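Local structure of acetone carboxylase alpha subunit (Xanthobacter autotrophicus Py2, 5M45) at residues E703-K708 with W736-S741; D333-S338 with L724-E729. The protein forms the alpha subunit of an acetone carboxylase, a metal-containing, multi-subunit enzyme, and carries a region of the hydantoinase B/oxoprolinase family. One frame throughout, in Å; residues are numbered along the deposited sequence.

Overall arrangement
Both contacts lie on the same side of the chain's centre and involve helices near the C-terminal end of the chain. Their centres are about 19 Å apart and their nearest atoms about 7 Å, so they do not touch. The chain passes first through 333-338, just after strand 330-333 of a four-stranded mixed sheet, then through 703-708 at the end of helix 694-706, 724-729 and finally 736-741; the segments therefore alternate. Helix 726-735 joins the two sites: its first turn meets the loop after the sheet in contact 2, and the residues after its last turn fold against helix 694-706 in contact 1. It thus connects helix 694-706 with the loop following the sheet.

Contact 1 (E703-K708 with W736-S741); sequences EKILAK and WDLPDS. Unlike the reference sequence in segment 736-741: Asp737 (reference Ser).
Ile705 and Leu706, in the last turn of helix 694-706, pack against Trp736, Leu738 and Pro739 of the chain that leaves helix 726-735. Ile705 carries most of the contact. The bond from its CA to CB is directed at the other segment, and the side chain forks at CB. The CG2 branch lies anti to the backbone N and meets the two methyls of Leu738, with CG2 4.1 Å from Leu738 CD1. On the other branch CG1, anti to the carbonyl carbon (chi1 -65°), and the extended chi2 (164°) carry CD1 out to stand over the five-membered ring of the Trp736 indole. Ile705 CD1 is 3.4 Å from the centroid of that ring and only 6° off its normal, a CH-pi contact in which the methyl is nearly equidistant from all five ring atoms. Leu706 continues the apolar surface on its flank: its CD2 touches Leu738 CD2 at 3.9 Å, the two leucine side chains lying alongside each other, antiparallel, and also reaches Pro739 CD at 3.9 Å.

Lys708 and Asp737 each end their helix in a Schellman motif, so two helix C-termini come together here. Arg702 donates to the carbonyl oxygens of Trp736 and Asp737, while Ile705 O accepts from Trp742 NE1. The chain of another protein packs on Ile705 and Trp736 as well. Between the two segments themselves the contact is made by hydrocarbon and the indole face, and dispersion and exclusion of water probably hold it, with the polar bonds to Arg702 and Trp742 fixing the backbones beside it.

Contact 2 (D333-S338 with L724-E729); sequences DFEGSS and LGPRFE
Arg727 binds the 333-338 loop through both its guanidinium and its backbone. Its NH2 forms a salt bridge with Asp333 OD2 at 2.8 Å; the carboxylate stands nearly perpendicular to the guanidinium, and the N-H...O angle of 134° makes the bond rather bent. The backbone N of Arg727 donates to the anti lone pair of Glu335 OE1 at 3.0 Å. With CG anti to the backbone N (chi1 174°), Glu335 lays CG over the centre of the Arg727 guanidinium, 3.7 Å above its plane; the bend at chi2 (86°) then turns the carboxylate to the Arg727 amide. Arg727 is therefore gripped at an edge by Asp333 and covered on one face by Glu335. Arg381 forms salt bridges with Asp333 OD1 and Glu335 OE2, so the two acids lie between two arginines, a setting that would probably keep both ionised.

A water links Glu335 OE2 to Leu724 O, and a second connects Leu724 O, through a weak bond, to Gly336 N.

The loop leaves strand 330-333 through an Asx turn, in which Asp333 OD1 accepts from Glu335 N at 3.0 Å, and a type II beta turn from Phe334 to Ser337. Phe334 O accepts hydrogen bonds from both the N and the OG of Ser337. Gly725, the N-cap residue of helix 726-735, packs against this turn; it also ends helix 712-724, so the two helices are separated by this one residue.

Packing is close where the turn meets the helix: Gly336 CA lies 3.6 Å from Phe728 CB, and the CA atoms of Gly336 and Gly725 are 4.5 Å apart. Farther out, Leu724 CD1 rests near the Ser338 carbonyl carbon at 4.1 Å, while the Phe728 ring meets His317.

Contact 1 (E703-K708 with W736-S741)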
# COMPACT_ATOMS: atom_id res chain seq x y z
N GLU A 703 -0.89 -50.04 -1.84
CA GLU A 703 -2.29 -50.23 -2.15
C GLU A 703 -3.11 -48.94 -1.96
O GLU A 703 -3.96 -48.61 -2.80
CB GLU A 703 -2.93 -51.39 -1.33
CG GLU A 703 -4.45 -51.48 -1.57
CD GLU A 703 -5.17 -52.58 -0.78
OE1 GLU A 703 -4.58 -53.20 0.18
OE2 GLU A 703 -6.37 -52.83 -1.15
N LYS A 704 -2.85 -48.22 -0.87
CA LYS A 704 -3.52 -46.95 -0.64
C LYS A 704 -3.16 -45.89 -1.69
O LYS A 704 -4.04 -45.13 -2.11
CB LYS A 704 -3.18 -46.41 0.74
CG LYS A 704 -3.76 -47.30 1.82
CD LYS A 704 -3.53 -46.74 3.20
CE LYS A 704 -4.03 -47.76 4.19
NZ LYS A 704 -3.54 -47.39 5.52
N ILE A 705 -1.90 -45.84 -2.10
CA ILE A 705 -1.46 -44.89 -3.14
C ILE A 705 -2.20 -45.20 -4.46
O ILE A 705 -2.76 -44.29 -5.11
CB ILE A 705 0.06 -44.94 -3.37
CG1 ILE A 705 0.81 -44.46 -2.11
CG2 ILE A 705 0.45 -44.09 -4.60
CD1 ILE A 705 2.29 -44.82 -2.06
N LEU A 706 -2.22 -46.48 -4.85
CA LEU A 706 -2.94 -46.89 -6.06
C LEU A 706 -4.43 -46.51 -6.00
O LEU A 706 -4.99 -46.07 -7.00
CB LEU A 706 -2.77 -48.38 -6.32
CG LEU A 706 -1.38 -48.86 -6.77
CD1 LEU A 706 -1.32 -50.37 -6.66
CD2 LEU A 706 -1.12 -48.42 -8.20
N ALA A 707 -5.06 -46.65 -4.83
CA ALA A 707 -6.46 -46.28 -4.65
C ALA A 707 -6.71 -44.77 -4.39
O ALA A 707 -7.86 -44.35 -4.22
CB ALA A 707 -7.07 -47.11 -3.51
N LYS A 708 -5.67 -43.96 -4.35
CA LYS A 708 -5.78 -42.52 -4.01
C LYS A 708 -6.40 -42.23 -2.63
O LYS A 708 -7.08 -41.25 -2.43
CB LYS A 708 -6.42 -41.76 -5.17
CG LYS A 708 -5.46 -41.81 -6.37
CD LYS A 708 -6.05 -41.26 -7.62
CE LYS A 708 -5.16 -41.70 -8.78
NZ LYS A 708 -5.84 -41.36 -10.02
N TRP A 736 7.75 -46.79 -5.29
CA TRP A 736 6.48 -47.49 -5.04
C TRP A 736 6.04 -48.46 -6.15
O TRP A 736 4.93 -49.04 -6.09
CB TRP A 736 5.37 -46.46 -4.76
CG TRP A 736 5.52 -45.73 -3.45
CD1 TRP A 736 5.74 -44.40 -3.28
CD2 TRP A 736 5.45 -46.30 -2.14
NE1 TRP A 736 5.81 -44.10 -1.95
CE2 TRP A 736 5.63 -45.25 -1.22
CE3 TRP A 736 5.26 -47.60 -1.66
CZ2 TRP A 736 5.62 -45.46 0.18
CZ3 TRP A 736 5.24 -47.80 -0.26
CH2 TRP A 736 5.43 -46.74 0.63
N ASP A 737 6.89 -48.65 -7.16
CA ASP A 737 6.64 -49.58 -8.29
C ASP A 737 5.28 -49.32 -8.93
O ASP A 737 4.46 -50.23 -9.09
CB ASP A 737 6.81 -51.01 -7.78
CG ASP A 737 6.74 -52.06 -8.88
OD1 ASP A 737 7.23 -51.81 -10.01
OD2 ASP A 737 6.20 -53.19 -8.62
N LEU A 738 5.00 -48.06 -9.26
CA LEU A 738 3.68 -47.67 -9.80
C LEU A 738 3.66 -47.82 -11.33
O LEU A 738 4.62 -47.48 -11.98
CB LEU A 738 3.31 -46.24 -9.42
CG LEU A 738 3.33 -45.98 -7.89
CD1 LEU A 738 3.16 -44.50 -7.59
CD2 LEU A 738 2.25 -46.79 -7.18
N PRO A 739 2.55 -48.33 -11.89
CA PRO A 739 2.44 -48.41 -13.33
C PRO A 739 2.24 -47.02 -13.98
O PRO A 739 1.75 -46.08 -13.32
CB PRO A 739 1.18 -49.25 -13.51
CG PRO A 739 0.32 -48.87 -12.36
CD PRO A 739 1.29 -48.71 -11.23
N ASP A 740 2.60 -46.91 -15.25
CA ASP A 740 2.38 -45.68 -16.02
C ASP A 740 0.91 -45.26 -16.15
O ASP A 740 0.64 -44.07 -16.32
CB ASP A 740 3.04 -45.75 -17.41
CG ASP A 740 4.57 -45.74 -17.34
OD1 ASP A 740 5.14 -45.38 -16.29
OD2 ASP A 740 5.21 -46.13 -18.34
N SER A 741 -0.02 -46.20 -16.04
CA SER A 741 -1.46 -45.90 -16.04
C SER A 741 -1.96 -45.15 -14.77
O SER A 741 -3.04 -44.56 -14.81
CB SER A 741 -2.24 -47.19 -16.20
OG SER A 741 -1.90 -48.07 -15.14

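Contact 2 (D333-S338 with L724-E729)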
# COMPACT_ATOMS: atom_id res chain seq x y z
N ASP A 333 20.18 -28.98 -3.41
CA ASP A 333 19.22 -29.06 -4.52
C ASP A 333 17.85 -29.39 -3.95
O ASP A 333 17.68 -30.42 -3.28
CB ASP A 333 19.72 -30.14 -5.51
CG ASP A 333 18.86 -30.24 -6.79
OD1 ASP A 333 17.72 -29.74 -6.86
OD2 ASP A 333 19.34 -30.86 -7.77
N PHE A 334 16.87 -28.51 -4.21
CA PHE A 334 15.50 -28.62 -3.67
C PHE A 334 14.44 -29.09 -4.70
O PHE A 334 13.24 -28.87 -4.50
CB PHE A 334 15.12 -27.30 -2.98
CG PHE A 334 15.99 -27.02 -1.76
CD1 PHE A 334 17.24 -26.40 -1.90
CD2 PHE A 334 15.60 -27.44 -0.50
CE1 PHE A 334 18.05 -26.19 -0.78
CE2 PHE A 334 16.41 -27.25 0.61
CZ PHE A 334 17.64 -26.62 0.47
N GLU A 335 14.88 -29.79 -5.76
CA GLU A 335 14.00 -30.53 -6.66
C GLU A 335 12.97 -31.33 -5.89
O GLU A 335 13.33 -32.10 -4.99
CB GLU A 335 14.83 -31.51 -7.51
CG GLU A 335 14.05 -32.49 -8.44
CD GLU A 335 13.72 -31.86 -9.81
OE1 GLU A 335 13.03 -32.46 -10.67
OE2 GLU A 335 14.15 -30.73 -10.03
N GLY A 336 11.70 -31.17 -6.25
CA GLY A 336 10.62 -31.85 -5.59
C GLY A 336 9.76 -31.01 -4.65
O GLY A 336 8.74 -31.47 -4.17
N SER A 337 10.17 -29.77 -4.41
CA SER A 337 9.45 -28.89 -3.48
C SER A 337 8.08 -28.48 -4.04
O SER A 337 7.86 -28.48 -5.27
CB SER A 337 10.28 -27.62 -3.16
OG SER A 337 11.51 -27.95 -2.51
N SER A 338 7.18 -28.12 -3.13
CA SER A 338 5.81 -27.70 -3.48
C SER A 338 5.75 -26.26 -4.04
O SER A 338 6.74 -25.55 -4.05
CB SER A 338 4.85 -27.91 -2.28
OG SER A 338 5.27 -27.20 -1.12
N LEU A 724 6.27 -29.54 -10.70
CA LEU A 724 7.50 -28.69 -10.61
C LEU A 724 8.83 -29.47 -10.57
O LEU A 724 9.89 -28.87 -10.80
CB LEU A 724 7.42 -27.78 -9.38
CG LEU A 724 6.42 -26.62 -9.53
CD1 LEU A 724 5.98 -26.13 -8.15
CD2 LEU A 724 6.97 -25.49 -10.35
N GLY A 725 8.77 -30.77 -10.28
CA GLY A 725 9.94 -31.63 -10.06
C GLY A 725 9.83 -33.01 -10.72
O GLY A 725 9.60 -34.00 -10.03
N PRO A 726 10.00 -33.08 -12.04
CA PRO A 726 9.90 -34.39 -12.72
C PRO A 726 10.85 -35.48 -12.22
O PRO A 726 10.51 -36.65 -12.28
CB PRO A 726 10.19 -34.08 -14.20
CG PRO A 726 10.61 -32.62 -14.25
CD PRO A 726 10.32 -31.96 -12.95
N ARG A 727 12.02 -35.12 -11.72
CA ARG A 727 12.92 -36.11 -11.14
C ARG A 727 12.33 -36.72 -9.85
O ARG A 727 12.51 -37.91 -9.58
CB ARG A 727 14.26 -35.46 -10.89
CG ARG A 727 15.40 -36.39 -10.63
CD ARG A 727 16.74 -35.69 -11.04
NE ARG A 727 17.09 -34.28 -10.66
CZ ARG A 727 17.40 -33.81 -9.44
NH1 ARG A 727 17.21 -34.56 -8.35
NH2 ARG A 727 17.84 -32.58 -9.31
N PHE A 728 11.61 -35.92 -9.07
CA PHE A 728 10.92 -36.37 -7.88
C PHE A 728 9.77 -37.32 -8.24
O PHE A 728 9.62 -38.35 -7.60
CB PHE A 728 10.44 -35.20 -6.98
CG PHE A 728 9.59 -35.64 -5.80
CD1 PHE A 728 10.12 -36.37 -4.77
CD2 PHE A 728 8.24 -35.31 -5.77
CE1 PHE A 728 9.31 -36.80 -3.72
CE2 PHE A 728 7.43 -35.73 -4.69
CZ PHE A 728 7.97 -36.48 -3.67
N GLU A 729 8.99 -36.99 -9.27
CA GLU A 729 7.90 -37.86 -9.70
C GLU A 729 8.46 -39.24 -10.13
O GLU A 729 7.94 -40.28 -9.75
CB GLU A 729 7.06 -37.25 -10.85
CG GLU A 729 5.95 -38.18 -11.31
CD GLU A 729 4.91 -37.58 -12.24
OE1 GLU A 729 4.93 -36.36 -12.55
OE2 GLU A 729 4.00 -38.35 -12.60
O HOH W 1 12.53 -29.15 -11.43
O HOH W 2 11.08 -28.97 -8.15